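Local coordinates for protein oxidoreductase (Ralstonia eutropha, PDB 3HJ9) that binds flavin mononucleotide at the interface of its two subunits and probably acts as an oxidoreductase of the nitroreductase family, at residues T84-V96 and F159-A171. Sequence-based numbering, arbitrary orientation.
Sequences TAPSPYGETVIDV and FSAAAAGAMAENA. With FMN (flavin mononucleotide), chain F.
Pro88 CB meets the Phe159 ring obliquely, 3.7 Å from CD2, while C6 of the flavin lies over one face of the same ring, 4.2 Å above its plane and toward the rim. Trp187 of the second subunit also meets this ring, lining with it the FMN pocket at the dimer interface of the nitroreductase fold. Residues 84-88 and 93-96 pack on helix 159-171, and the loop also helps to bind the cofactor: Ser87 N donates to FMN O3' at 3.3 Å. Facing the loop, the helix presents small residues, and Ala163 CB is shared by Val93 CG2 and Ile94 CG1, each at 4.0 Å. CG1 of Ile94 sits beside its backbone N (chi1 -64°), on the helix side; CD1 reaches Ser160 O, and CG2 lies against selenium of selenomethionine Met167, at 3.5 Å. The Met167 chain bends at its end (chi3 94°), bringing CE to Val96 CG2. Farther along, Asn170 ND2 also bonds Ala71 O and gives Thr84 O a weak bond (148° at the hydrogen), an oxygen that also accepts from Arg49 of the second subunit. Ala85 CB presses unusually close to Met167 CG, at 3.4 Å.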
loop_
_atom_site.group_PDB
_atom_site.type_symbol
_atom_site.label_atom_id
_atom_site.label_comp_id
_atom_site.label_asym_id
_atom_site.label_seq_id
_atom_site.Cartn_x
_atom_site.Cartn_y
_atom_site.Cartn_z
ATOM N N THR A 84 4.337 5.298 10.171
ATOM C CA THR A 84 3.181 5.784 9.428
ATOM C C THR A 84 2.534 4.689 8.592
ATOM O O THR A 84 1.392 4.857 8.227
ATOM C CB THR A 84 3.566 6.953 8.491
ATOM O OG1 THR A 84 4.672 6.522 7.712
ATOM C CG2 THR A 84 3.953 8.228 9.320
ATOM N N ALA A 85 3.252 3.583 8.324
ATOM C CA ALA A 85 2.779 2.437 7.525
ATOM C C ALA A 85 2.967 1.150 8.341
ATOM O O ALA A 85 3.902 1.042 9.164
ATOM C CB ALA A 85 3.545 2.350 6.196
ATOM N N PRO A 86 2.079 0.170 8.138
ATOM C CA PRO A 86 2.216 -1.086 8.869
ATOM C C PRO A 86 3.402 -1.937 8.382
ATOM O O PRO A 86 4.015 -1.664 7.337
ATOM C CB PRO A 86 0.888 -1.781 8.588
ATOM C CG PRO A 86 0.555 -1.297 7.186
ATOM C CD PRO A 86 0.979 0.115 7.156
ATOM N N SER A 87 3.729 -2.938 9.173
ATOM C CA SER A 87 4.779 -3.912 8.818
ATOM C C SER A 87 4.550 -5.212 9.577
ATOM O O SER A 87 4.212 -5.145 10.737
ATOM C CB SER A 87 6.182 -3.353 9.119
ATOM O OG SER A 87 6.391 -3.207 10.520
ATOM N N PRO A 88 4.785 -6.387 8.945
ATOM C CA PRO A 88 4.557 -7.689 9.593
ATOM C C PRO A 88 5.358 -7.837 10.897
ATOM O O PRO A 88 6.540 -7.475 10.929
ATOM C CB PRO A 88 5.025 -8.694 8.525
ATOM C CG PRO A 88 5.990 -7.968 7.750
ATOM C CD PRO A 88 5.483 -6.566 7.657
ATOM N N TYR A 89 4.690 -8.282 11.963
ATOM C CA TYR A 89 5.296 -8.404 13.314
ATOM C C TYR A 89 5.937 -7.113 13.890
ATOM O O TYR A 89 6.690 -7.178 14.843
ATOM C CB TYR A 89 6.362 -9.535 13.373
ATOM C CG TYR A 89 5.899 -10.965 13.310
ATOM C CD1 TYR A 89 4.777 -11.409 14.018
ATOM C CD2 TYR A 89 6.697 -11.934 12.677
ATOM C CE1 TYR A 89 4.400 -12.761 13.996
ATOM C CE2 TYR A 89 6.343 -13.282 12.658
ATOM C CZ TYR A 89 5.198 -13.689 13.322
ATOM O OH TYR A 89 4.844 -15.003 13.274
ATOM N N GLY A 90 5.663 -5.942 13.321
ATOM C CA GLY A 90 6.309 -4.695 13.768
ATOM C C GLY A 90 7.797 -4.567 13.416
ATOM O O GLY A 90 8.421 -3.580 13.792
ATOM N N GLU A 91 8.359 -5.552 12.697
ATOM C CA GLU A 91 9.757 -5.555 12.246
ATOM C C GLU A 91 9.812 -4.573 11.110
ATOM O O GLU A 91 8.869 -4.467 10.344
ATOM C CB GLU A 91 10.156 -6.940 11.660
ATOM C CG GLU A 91 10.168 -8.118 12.623
ATOM C CD GLU A 91 11.460 -8.270 13.449
ATOM O OE1 GLU A 91 12.563 -7.819 13.031
ATOM O OE2 GLU A 91 11.362 -8.912 14.516
ATOM N N THR A 92 10.922 -3.870 10.978
ATOM C CA THR A 92 11.093 -2.927 9.888
ATOM C C THR A 92 11.563 -3.736 8.691
ATOM O O THR A 92 12.743 -3.882 8.485
ATOM C CB THR A 92 12.135 -1.825 10.232
ATOM O OG1 THR A 92 11.863 -1.300 11.529
ATOM C CG2 THR A 92 12.092 -0.692 9.162
ATOM N N VAL A 93 10.655 -4.274 7.903
ATOM C CA VAL A 93 11.069 -5.115 6.776
ATOM C C VAL A 93 11.544 -4.300 5.558
ATOM O O VAL A 93 12.384 -4.789 4.797
ATOM C CB VAL A 93 9.998 -6.176 6.407
ATOM C CG1 VAL A 93 9.755 -7.087 7.647
ATOM C CG2 VAL A 93 8.681 -5.520 5.850
ATOM N N ILE A 94 11.043 -3.070 5.408
ATOM C CA ILE A 94 11.374 -2.186 4.302
ATOM C C ILE A 94 12.176 -0.963 4.781
ATOM O O ILE A 94 11.775 -0.308 5.723
ATOM C CB ILE A 94 10.078 -1.699 3.561
ATOM C CG1 ILE A 94 9.338 -2.879 2.894
ATOM C CG2 ILE A 94 10.369 -0.641 2.509
ATOM C CD1 ILE A 94 10.148 -3.642 1.797
ATOM N N ASP A 95 13.301 -0.697 4.099
ATOM C CA ASP A 95 14.119 0.482 4.281
ATOM C C ASP A 95 13.901 1.311 3.023
ATOM O O ASP A 95 13.868 0.779 1.901
ATOM C CB ASP A 95 15.617 0.149 4.386
ATOM C CG ASP A 95 15.994 -0.559 5.677
ATOM O OD1 ASP A 95 15.312 -0.399 6.721
ATOM O OD2 ASP A 95 17.008 -1.297 5.663
ATOM N N VAL A 96 13.755 2.611 3.202
ATOM C CA VAL A 96 13.523 3.498 2.109
ATOM C C VAL A 96 14.818 4.195 1.773
ATOM O O VAL A 96 15.430 4.831 2.619
ATOM C CB VAL A 96 12.410 4.506 2.413
ATOM C CG1 VAL A 96 12.283 5.471 1.249
ATOM C CG2 VAL A 96 11.110 3.772 2.646
ATOM N N PHE A 159 4.408 -10.146 2.038
ATOM C CA PHE A 159 4.578 -9.202 3.171
ATOM C C PHE A 159 5.450 -8.010 2.802
ATOM O O PHE A 159 5.089 -6.875 3.108
ATOM C CB PHE A 159 5.120 -9.934 4.380
ATOM C CG PHE A 159 4.131 -10.847 5.073
ATOM C CD1 PHE A 159 2.853 -11.146 4.561
ATOM C CD2 PHE A 159 4.541 -11.515 6.195
ATOM C CE1 PHE A 159 2.009 -11.992 5.197
ATOM C CE2 PHE A 159 3.680 -12.416 6.844
ATOM C CZ PHE A 159 2.411 -12.633 6.358
ATOM N N SER A 160 6.563 -8.259 2.117
ATOM C CA SER A 160 7.470 -7.196 1.634
ATOM C C SER A 160 6.778 -6.254 0.667
ATOM O O SER A 160 6.825 -5.035 0.838
ATOM C CB SER A 160 8.659 -7.784 0.884
ATOM O OG SER A 160 9.409 -8.598 1.727
ATOM N N ALA A 161 6.128 -6.838 -0.348
ATOM C CA ALA A 161 5.407 -6.078 -1.404
ATOM C C ALA A 161 4.223 -5.279 -0.830
ATOM O O ALA A 161 4.039 -4.143 -1.214
ATOM C CB ALA A 161 4.916 -7.029 -2.549
ATOM N N ALA A 162 3.458 -5.866 0.102
ATOM C CA ALA A 162 2.315 -5.176 0.755
ATOM C C ALA A 162 2.770 -3.982 1.600
ATOM O O ALA A 162 2.216 -2.869 1.451
ATOM C CB ALA A 162 1.473 -6.140 1.612
ATOM N N ALA A 163 3.797 -4.207 2.435
ATOM C CA ALA A 163 4.448 -3.152 3.257
ATOM C C ALA A 163 4.976 -2.045 2.355
ATOM O O ALA A 163 4.642 -0.883 2.582
ATOM C CB ALA A 163 5.599 -3.736 4.116
ATOM N N ALA A 164 5.747 -2.405 1.318
ATOM C CA ALA A 164 6.238 -1.418 0.333
ATOM C C ALA A 164 5.088 -0.657 -0.393
ATOM O O ALA A 164 5.155 0.576 -0.559
ATOM C CB ALA A 164 7.202 -2.044 -0.659
ATOM N N GLY A 165 4.020 -1.391 -0.738
ATOM C CA GLY A 165 2.837 -0.807 -1.335
ATOM C C GLY A 165 2.154 0.245 -0.467
ATOM O O GLY A 165 1.726 1.272 -0.955
ATOM N N ALA A 166 2.008 -0.066 0.819
ATOM C CA ALA A 166 1.402 0.828 1.806
ATOM C C ALA A 166 2.224 2.081 1.952
ATOM O O ALA A 166 1.682 3.180 1.958
ATOM C CB ALA A 166 1.284 0.146 3.134
HETATM N N MSE A 167 3.542 1.911 2.012
HETATM C CA MSE A 167 4.459 3.036 2.183
HETATM C C MSE A 167 4.473 3.902 0.936
HETATM O O MSE A 167 4.449 5.149 1.021
HETATM C CB MSE A 167 5.868 2.545 2.496
HETATM C CG MSE A 167 5.906 1.796 3.793
HETATM SE SE MSE A 167 7.512 0.707 3.928
HETATM C CE MSE A 167 8.646 1.910 4.870
ATOM N N ALA A 168 4.479 3.240 -0.214
ATOM C CA ALA A 168 4.382 3.951 -1.515
ATOM C C ALA A 168 3.014 4.646 -1.606
ATOM O O ALA A 168 2.920 5.708 -2.223
ATOM C CB ALA A 168 4.560 2.985 -2.690
ATOM N N GLU A 169 1.958 4.072 -0.983
ATOM C CA GLU A 169 0.631 4.719 -1.023
ATOM C C GLU A 169 0.601 5.994 -0.172
ATOM O O GLU A 169 0.013 6.997 -0.581
ATOM C CB GLU A 169 -0.493 3.754 -0.627
ATOM C CG GLU A 169 -1.891 4.299 -0.816
ATOM C CD GLU A 169 -2.258 4.641 -2.261
ATOM O OE1 GLU A 169 -1.442 4.407 -3.187
ATOM O OE2 GLU A 169 -3.398 5.146 -2.470
ATOM N N ASN A 170 1.219 5.951 1.014
ATOM C CA ASN A 170 1.378 7.152 1.819
ATOM C C ASN A 170 2.072 8.249 0.992
ATOM O O ASN A 170 1.676 9.406 1.062
ATOM C CB ASN A 170 2.213 6.901 3.083
ATOM C CG ASN A 170 1.480 6.100 4.139
ATOM O OD1 ASN A 170 0.293 5.800 3.996
ATOM N ND2 ASN A 170 2.204 5.726 5.208
ATOM N N ALA A 171 3.101 7.870 0.236
ATOM C CA ALA A 171 3.874 8.831 -0.617
ATOM C C ALA A 171 3.011 9.424 -1.729
ATOM O O ALA A 171 3.097 10.639 -2.022
ATOM C CB ALA A 171 5.159 8.161 -1.204
HETATM N N1 FMN F . -1.305 -8.234 12.384
HETATM C C2 FMN F . -1.950 -9.348 12.869
HETATM O O2 FMN F . -2.436 -9.340 13.991
HETATM N N3 FMN F . -2.073 -10.479 12.073
HETATM C C4 FMN F . -1.522 -10.533 10.820
HETATM O O4 FMN F . -1.685 -11.571 10.144
HETATM C C4A FMN F . -0.851 -9.421 10.327
HETATM N N5 FMN F . -0.333 -9.448 9.041
HETATM C C5A FMN F . 0.292 -8.355 8.481
HETATM C C6 FMN F . 0.799 -8.462 7.170
HETATM C C7 FMN F . 1.435 -7.358 6.582
HETATM C C7M FMN F . 1.956 -7.471 5.184
HETATM C C8 FMN F . 1.574 -6.175 7.303
HETATM C C8M FMN F . 2.255 -4.972 6.717
HETATM C C9 FMN F . 1.075 -6.071 8.595
HETATM C C9A FMN F . 0.418 -7.162 9.234
HETATM N N10 FMN F . -0.109 -7.127 10.553
HETATM C C10 FMN F . -0.745 -8.252 11.103
HETATM C "C1'" FMN F . -0.044 -5.886 11.383
HETATM C "C2'" FMN F . 1.310 -5.620 11.978
HETATM O "O2'" FMN F . 1.498 -6.561 13.001
HETATM C "C3'" FMN F . 1.404 -4.187 12.496
HETATM O "O3'" FMN F . 1.324 -3.355 11.378
HETATM C "C4'" FMN F . 2.670 -3.942 13.353
HETATM O "O4'" FMN F . 2.489 -4.622 14.554
HETATM C "C5'" FMN F . 2.956 -2.507 13.755
HETATM O "O5'" FMN F . 1.794 -1.941 14.333
HETATM P P FMN F . 1.147 -0.656 13.613
HETATM O O1P FMN F . 2.148 0.323 13.057
HETATM O O2P FMN F . 0.319 -1.079 12.395
HETATM O O3P FMN F . 0.243 -0.071 14.668
#